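RsfP (Uncultured bacterium, PDB 4GLJ) probably catalyses the phosphorolysis of methylthioadenosine and also binds the dye rhodamine B. Local coordinates at residues Pro41-Glu53 with Ala60-Thr72. Residues are numbered along the deposited sequence; the frame is centred on the assembly and turned at random.
Sequences PYGEPSDDIVLGE and AFLTRHGQGHRLT. With RHB (N-[9-(2-carboxyphenyl)-6-(diethylamino)-3H-xanthen-3-ylidene]-N-ethylethanaminium), chain B; PO4 (phosphate ion), chain D.
V50 and F61 form an antiparallel hydrogen-bonded pair, V50 N donating to F61 O and F61 N to V50 O at 2.7 Å, where strands 49-53 and 60-63 run at 150° to each other. The two belong to a beta hairpin of the central mixed sheet of the phosphorylase superfamily fold, with strand 33-36 beyond one arm and strand 16-20 beyond the other. On the sheet face of L51 and A60, CD2 of L51 and CG2 of I49 both meet the CB of A60. With CG anti to the backbone N (chi1 175°), L62 brings its CD1 against I49 CG1 and to 3.7 Å from D47 O. Past V50 and F61 the strands separate, and a water bridges D48 O, F61 O and T63 N.

A type I turn from T63 to G66 then brings the phosphate-binding residues into place. R64 NH1 and H65 NE2 both donate to the phosphate oxygen O4, H65 at 2.8 Å, while E203 forms a salt bridge with R64 NE. The other ring nitrogen of H65, ND1, donates to L71 O, fixing the ring's rotation, and the nearly parallel H69 ring meets one face off-centre, its CE1 above the rim. H65 CE1 comes within 3.5 Å of rhodamine B atom C23, so the ring touches both bound groups. A leucine in place of H65 would probably leave phosphate O4 without one of its donors and L71 O without its side-chain partner.

The loop preceding strand 49-53 is tied to this turn through S46, whose OG donates to R64 O at 2.7 Å. S46 O in turn receives R70 NH2 at 2.8 Å, close to the guanidinium plane and with an N-H...O angle of 161°.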
loop_
_atom_site.group_PDB
_atom_site.type_symbol
_atom_site.label_atom_id
_atom_site.label_comp_id
_atom_site.label_asym_id
_atom_site.label_seq_id
_atom_site.Cartn_x
_atom_site.Cartn_y
_atom_site.Cartn_z
ATOM N N PRO A 41 -4.576 22.381 13.050
ATOM C CA PRO A 41 -3.230 21.874 13.303
ATOM C C PRO A 41 -2.661 21.060 12.121
ATOM O O PRO A 41 -1.457 20.759 12.136
ATOM C CB PRO A 41 -3.413 20.993 14.555
ATOM C CG PRO A 41 -4.648 21.538 15.224
ATOM C CD PRO A 41 -5.541 21.892 14.060
ATOM N N TYR A 42 -3.469 20.777 11.105
ATOM C CA TYR A 42 -3.052 19.986 9.924
ATOM C C TYR A 42 -2.953 20.861 8.687
ATOM O O TYR A 42 -2.921 20.356 7.587
ATOM C CB TYR A 42 -4.041 18.811 9.672
ATOM C CG TYR A 42 -4.107 18.022 10.929
ATOM C CD1 TYR A 42 -5.155 18.195 11.811
ATOM C CD2 TYR A 42 -3.087 17.147 11.278
ATOM C CE1 TYR A 42 -5.179 17.531 13.021
ATOM C CE2 TYR A 42 -3.123 16.478 12.493
ATOM C CZ TYR A 42 -4.210 16.705 13.354
ATOM O OH TYR A 42 -4.314 16.057 14.554
ATOM N N GLY A 43 -2.921 22.160 8.887
ATOM C CA GLY A 43 -2.830 23.107 7.805
ATOM C C GLY A 43 -4.214 23.450 7.307
ATOM O O GLY A 43 -5.208 23.261 8.032
ATOM N N GLU A 44 -4.277 23.948 6.069
ATOM C CA GLU A 44 -5.515 24.481 5.548
ATOM C C GLU A 44 -6.375 23.407 4.919
ATOM O O GLU A 44 -5.871 22.488 4.250
ATOM C CB GLU A 44 -5.217 25.562 4.506
ATOM C CG GLU A 44 -4.287 26.641 5.033
ATOM C CD GLU A 44 -4.306 27.897 4.158
ATOM O OE1 GLU A 44 -3.863 27.776 2.984
ATOM O OE2 GLU A 44 -4.759 28.975 4.642
ATOM N N PRO A 45 -7.714 23.530 5.092
ATOM C CA PRO A 45 -8.636 22.676 4.345
ATOM C C PRO A 45 -8.505 22.936 2.855
ATOM O O PRO A 45 -7.823 23.921 2.493
ATOM C CB PRO A 45 -10.031 23.145 4.792
ATOM C CG PRO A 45 -9.758 23.841 6.076
ATOM C CD PRO A 45 -8.408 24.493 5.948
ATOM N N SER A 46 -9.181 22.104 2.039
ATOM C CA SER A 46 -9.075 22.175 0.602
ATOM C C SER A 46 -9.480 23.548 0.061
ATOM O O SER A 46 -8.912 23.981 -0.913
ATOM C CB SER A 46 -9.957 21.172 -0.041
ATOM O OG SER A 46 -9.602 19.855 0.224
ATOM N N ASP A 47 -10.443 24.216 0.695
ATOM C CA ASP A 47 -10.885 25.552 0.278
ATOM C C ASP A 47 -11.580 26.150 1.502
ATOM O O ASP A 47 -11.834 25.421 2.477
ATOM C CB ASP A 47 -11.895 25.339 -0.854
ATOM C CG ASP A 47 -12.345 26.618 -1.534
ATOM O OD1 ASP A 47 -11.737 27.713 -1.341
ATOM O OD2 ASP A 47 -13.374 26.502 -2.273
ATOM N N ASP A 48 -11.916 27.442 1.456
ATOM C CA ASP A 48 -12.779 28.040 2.474
ATOM C C ASP A 48 -14.075 27.235 2.549
ATOM O O ASP A 48 -14.588 26.802 1.539
ATOM C CB ASP A 48 -13.103 29.487 2.097
ATOM C CG ASP A 48 -11.889 30.399 2.155
ATOM O OD1 ASP A 48 -10.836 30.019 2.727
ATOM O OD2 ASP A 48 -11.979 31.511 1.633
ATOM N N ILE A 49 -14.530 26.921 3.749
ATOM C CA ILE A 49 -15.794 26.270 3.923
ATOM C C ILE A 49 -16.945 27.284 3.738
ATOM O O ILE A 49 -16.921 28.409 4.295
ATOM C CB ILE A 49 -15.768 25.577 5.279
ATOM C CG1 ILE A 49 -14.826 24.359 5.159
ATOM C CG2 ILE A 49 -17.160 25.139 5.734
ATOM C CD1 ILE A 49 -14.211 24.024 6.482
ATOM N N VAL A 50 -17.894 26.928 2.874
ATOM C CA VAL A 50 -19.099 27.770 2.679
ATOM C C VAL A 50 -20.237 27.348 3.651
ATOM O O VAL A 50 -20.591 26.168 3.768
ATOM C CB VAL A 50 -19.649 27.763 1.233
ATOM C CG1 VAL A 50 -20.914 28.644 1.130
ATOM C CG2 VAL A 50 -18.643 28.327 0.231
ATOM N N LEU A 51 -20.757 28.319 4.379
ATOM C CA LEU A 51 -21.919 28.123 5.254
ATOM C C LEU A 51 -23.131 28.822 4.664
ATOM O O LEU A 51 -23.055 29.943 4.169
ATOM C CB LEU A 51 -21.665 28.617 6.683
ATOM C CG LEU A 51 -20.510 27.871 7.371
ATOM C CD1 LEU A 51 -19.942 28.749 8.468
ATOM C CD2 LEU A 51 -20.995 26.567 7.945
ATOM N N GLY A 52 -24.259 28.137 4.714
ATOM C CA GLY A 52 -25.480 28.725 4.210
ATOM C C GLY A 52 -26.625 27.922 4.775
ATOM O O GLY A 52 -26.390 26.896 5.439
ATOM N N GLU A 53 -27.842 28.396 4.512
ATOM C CA GLU A 53 -29.059 27.740 4.981
ATOM C C GLU A 53 -29.822 27.161 3.803
ATOM O O GLU A 53 -29.976 27.792 2.769
ATOM C CB GLU A 53 -29.950 28.691 5.812
ATOM C CG GLU A 53 -29.452 28.838 7.254
ATOM C CD GLU A 53 -28.193 29.715 7.344
ATOM O OE1 GLU A 53 -28.123 30.732 6.593
ATOM O OE2 GLU A 53 -27.286 29.388 8.163
ATOM N N ALA A 60 -22.683 23.180 6.211
ATOM C CA ALA A 60 -21.322 23.532 5.762
ATOM C C ALA A 60 -21.014 22.767 4.459
ATOM O O ALA A 60 -21.255 21.560 4.373
ATOM C CB ALA A 60 -20.311 23.151 6.841
ATOM N N PHE A 61 -20.485 23.457 3.457
ATOM C CA PHE A 61 -20.189 22.843 2.157
ATOM C C PHE A 61 -18.664 22.976 1.954
ATOM O O PHE A 61 -18.106 24.089 2.087
ATOM C CB PHE A 61 -20.903 23.517 0.956
ATOM C CG PHE A 61 -20.527 22.875 -0.366
ATOM C CD1 PHE A 61 -21.030 21.600 -0.707
ATOM C CD2 PHE A 61 -19.574 23.470 -1.224
ATOM C CE1 PHE A 61 -20.637 20.965 -1.899
ATOM C CE2 PHE A 61 -19.166 22.824 -2.416
ATOM C CZ PHE A 61 -19.713 21.585 -2.756
ATOM N N LEU A 62 -18.010 21.849 1.706
ATOM C CA LEU A 62 -16.527 21.854 1.513
ATOM C C LEU A 62 -16.290 21.179 0.136
ATOM O O LEU A 62 -16.769 20.071 -0.092
ATOM C CB LEU A 62 -15.866 21.062 2.634
ATOM C CG LEU A 62 -14.336 20.867 2.511
ATOM C CD1 LEU A 62 -13.736 22.216 2.102
ATOM C CD2 LEU A 62 -13.777 20.463 3.863
ATOM N N THR A 63 -15.623 21.877 -0.794
ATOM C CA THR A 63 -15.268 21.281 -2.102
ATOM C C THR A 63 -14.031 20.512 -1.893
ATOM O O THR A 63 -12.989 21.116 -1.658
ATOM C CB THR A 63 -14.904 22.361 -3.129
ATOM O OG1 THR A 63 -15.969 23.289 -3.150
ATOM C CG2 THR A 63 -14.772 21.723 -4.485
ATOM N N ARG A 64 -14.116 19.174 -1.966
ATOM C CA ARG A 64 -12.974 18.357 -1.682
ATOM C C ARG A 64 -11.673 18.690 -2.514
ATOM O O ARG A 64 -10.523 18.694 -1.976
ATOM C CB ARG A 64 -13.420 16.875 -1.912
ATOM C CG ARG A 64 -12.312 15.937 -1.618
ATOM C CD ARG A 64 -12.699 14.500 -1.841
ATOM N NE ARG A 64 -13.804 14.019 -0.989
ATOM C CZ ARG A 64 -15.024 13.647 -1.383
ATOM N NH1 ARG A 64 -15.430 13.796 -2.643
ATOM N NH2 ARG A 64 -15.902 13.181 -0.473
ATOM N N HIS A 65 -11.861 18.948 -3.804
ATOM C CA HIS A 65 -10.711 19.192 -4.721
ATOM C C HIS A 65 -10.265 20.606 -4.806
ATOM O O HIS A 65 -9.321 20.887 -5.524
ATOM C CB HIS A 65 -10.995 18.662 -6.112
ATOM C CG HIS A 65 -11.121 17.156 -6.160
ATOM N ND1 HIS A 65 -10.055 16.342 -6.141
ATOM C CD2 HIS A 65 -12.245 16.332 -6.115
ATOM C CE1 HIS A 65 -10.457 15.040 -6.182
ATOM N NE2 HIS A 65 -11.798 15.031 -6.134
ATOM N N GLY A 66 -10.878 21.479 -3.995
ATOM C CA GLY A 66 -10.650 22.926 -3.999
ATOM C C GLY A 66 -11.314 23.637 -5.153
ATOM O O GLY A 66 -11.825 23.003 -6.089
ATOM N N GLN A 67 -11.267 24.971 -5.132
ATOM C CA GLN A 67 -11.755 25.715 -6.283
ATOM C C GLN A 67 -10.955 25.420 -7.554
ATOM O O GLN A 67 -9.720 25.219 -7.543
ATOM C CB GLN A 67 -11.891 27.220 -5.986
ATOM C CG GLN A 67 -13.144 27.829 -6.651
ATOM C CD GLN A 67 -14.382 26.914 -6.597
ATOM O OE1 GLN A 67 -14.789 26.312 -7.622
ATOM N NE2 GLN A 67 -14.967 26.775 -5.398
ATOM N N GLY A 68 -11.699 25.258 -8.628
ATOM C CA GLY A 68 -11.102 24.977 -9.903
ATOM C C GLY A 68 -10.654 23.565 -10.018
ATOM O O GLY A 68 -9.921 23.224 -10.959
ATOM N N HIS A 69 -11.102 22.697 -9.092
ATOM C CA HIS A 69 -10.605 21.322 -9.064
ATOM C C HIS A 69 -9.092 21.314 -9.096
ATOM O O HIS A 69 -8.488 20.620 -9.894
ATOM C CB HIS A 69 -11.155 20.498 -10.212
ATOM C CG HIS A 69 -11.223 19.019 -9.939
ATOM N ND1 HIS A 69 -10.121 18.240 -9.782
ATOM C CD2 HIS A 69 -12.321 18.189 -9.741
ATOM C CE1 HIS A 69 -10.517 16.945 -9.552
ATOM N NE2 HIS A 69 -11.863 16.928 -9.540
ATOM N N ARG A 70 -8.459 21.959 -8.129
ATOM C CA ARG A 70 -6.986 22.020 -8.161
ATOM C C ARG A 70 -6.191 20.862 -7.583
ATOM O O ARG A 70 -5.014 20.814 -7.825
ATOM C CB ARG A 70 -6.461 23.340 -7.598
ATOM C CG ARG A 70 -6.774 23.489 -6.135
ATOM C CD ARG A 70 -6.418 24.860 -5.513
ATOM N NE ARG A 70 -6.789 24.709 -4.099
ATOM C CZ ARG A 70 -5.931 24.361 -3.138
ATOM N NH1 ARG A 70 -4.650 24.236 -3.440
ATOM N NH2 ARG A 70 -6.340 24.159 -1.874
ATOM N N LEU A 71 -6.804 19.998 -6.754
ATOM C CA LEU A 71 -6.111 18.893 -6.058
ATOM C C LEU A 71 -6.427 17.542 -6.628
ATOM O O LEU A 71 -7.575 17.233 -6.962
ATOM C CB LEU A 71 -6.505 18.849 -4.559
ATOM C CG LEU A 71 -6.250 20.189 -3.841
ATOM C CD1 LEU A 71 -6.978 20.247 -2.473
ATOM C CD2 LEU A 71 -4.739 20.535 -3.711
ATOM N N THR A 72 -5.417 16.706 -6.670
ATOM C CA THR A 72 -5.583 15.306 -6.977
ATOM C C THR A 72 -6.019 14.593 -5.657
ATOM O O THR A 72 -5.731 15.123 -4.560
ATOM C CB THR A 72 -4.263 14.630 -7.414
ATOM O OG1 THR A 72 -3.246 14.653 -6.374
ATOM C CG2 THR A 72 -3.609 15.292 -8.669
HETATM O O2 RHB B . -11.340 16.430 -16.781
HETATM C C26 RHB B . -11.130 15.580 -17.668
HETATM C C19 RHB B . -11.239 14.120 -17.370
HETATM C C14 RHB B . -11.746 13.547 -16.205
HETATM C C15 RHB B . -11.784 12.162 -16.121
HETATM C C16 RHB B . -11.333 11.341 -17.136
HETATM C C17 RHB B . -10.824 11.909 -18.277
HETATM C C18 RHB B . -10.794 13.292 -18.381
HETATM C C9 RHB B . -12.286 14.237 -14.991
HETATM C C8 RHB B . -12.299 13.439 -13.727
HETATM C C13 RHB B . -11.824 12.138 -13.673
HETATM C C12 RHB B . -11.832 11.392 -12.491
HETATM C C11 RHB B . -12.292 11.958 -11.324
HETATM N N1 RHB B . -12.369 11.217 -10.123
HETATM C C35 RHB B . -12.875 9.906 -10.574
HETATM C C36 RHB B . -13.988 10.196 -11.568
HETATM C C22 RHB B . -11.183 11.092 -9.227
HETATM C C23 RHB B . -11.173 12.235 -8.200
HETATM C C10 RHB B . -12.795 13.249 -11.400
HETATM C C7 RHB B . -12.785 13.992 -12.575
HETATM O O1 RHB B . -13.269 15.276 -12.578
HETATM C C1 RHB B . -13.308 16.075 -13.690
HETATM C C2 RHB B . -12.841 15.627 -14.919
HETATM C C6 RHB B . -13.821 17.356 -13.554
HETATM C C5 RHB B . -13.880 18.216 -14.633
HETATM C C4 RHB B . -13.417 17.786 -15.870
HETATM C C3 RHB B . -12.900 16.495 -16.013
HETATM N N2 RHB B . -14.426 19.500 -14.448
HETATM C C24 RHB B . -13.593 20.339 -13.564
HETATM C C25 RHB B . -14.482 21.378 -12.908
HETATM C C33 RHB B . -14.670 20.154 -15.751
HETATM C C34 RHB B . -15.780 21.173 -15.583
HETATM O O3 RHB B . -10.863 15.909 -18.840
HETATM P P PO4 D . -14.440 12.579 -5.928
HETATM O O1 PO4 D . -13.603 12.472 -7.169
HETATM O O2 PO4 D . -15.807 12.915 -6.474
HETATM O O3 PO4 D . -14.348 11.246 -5.284
HETATM O O4 PO4 D . -13.980 13.685 -4.983
HETATM O O HOH W 1 -5.391 23.483 0.668
HETATM O O HOH W 2 -9.330 25.968 -3.214
HETATM O O HOH W 3 -15.970 24.888 -0.111
#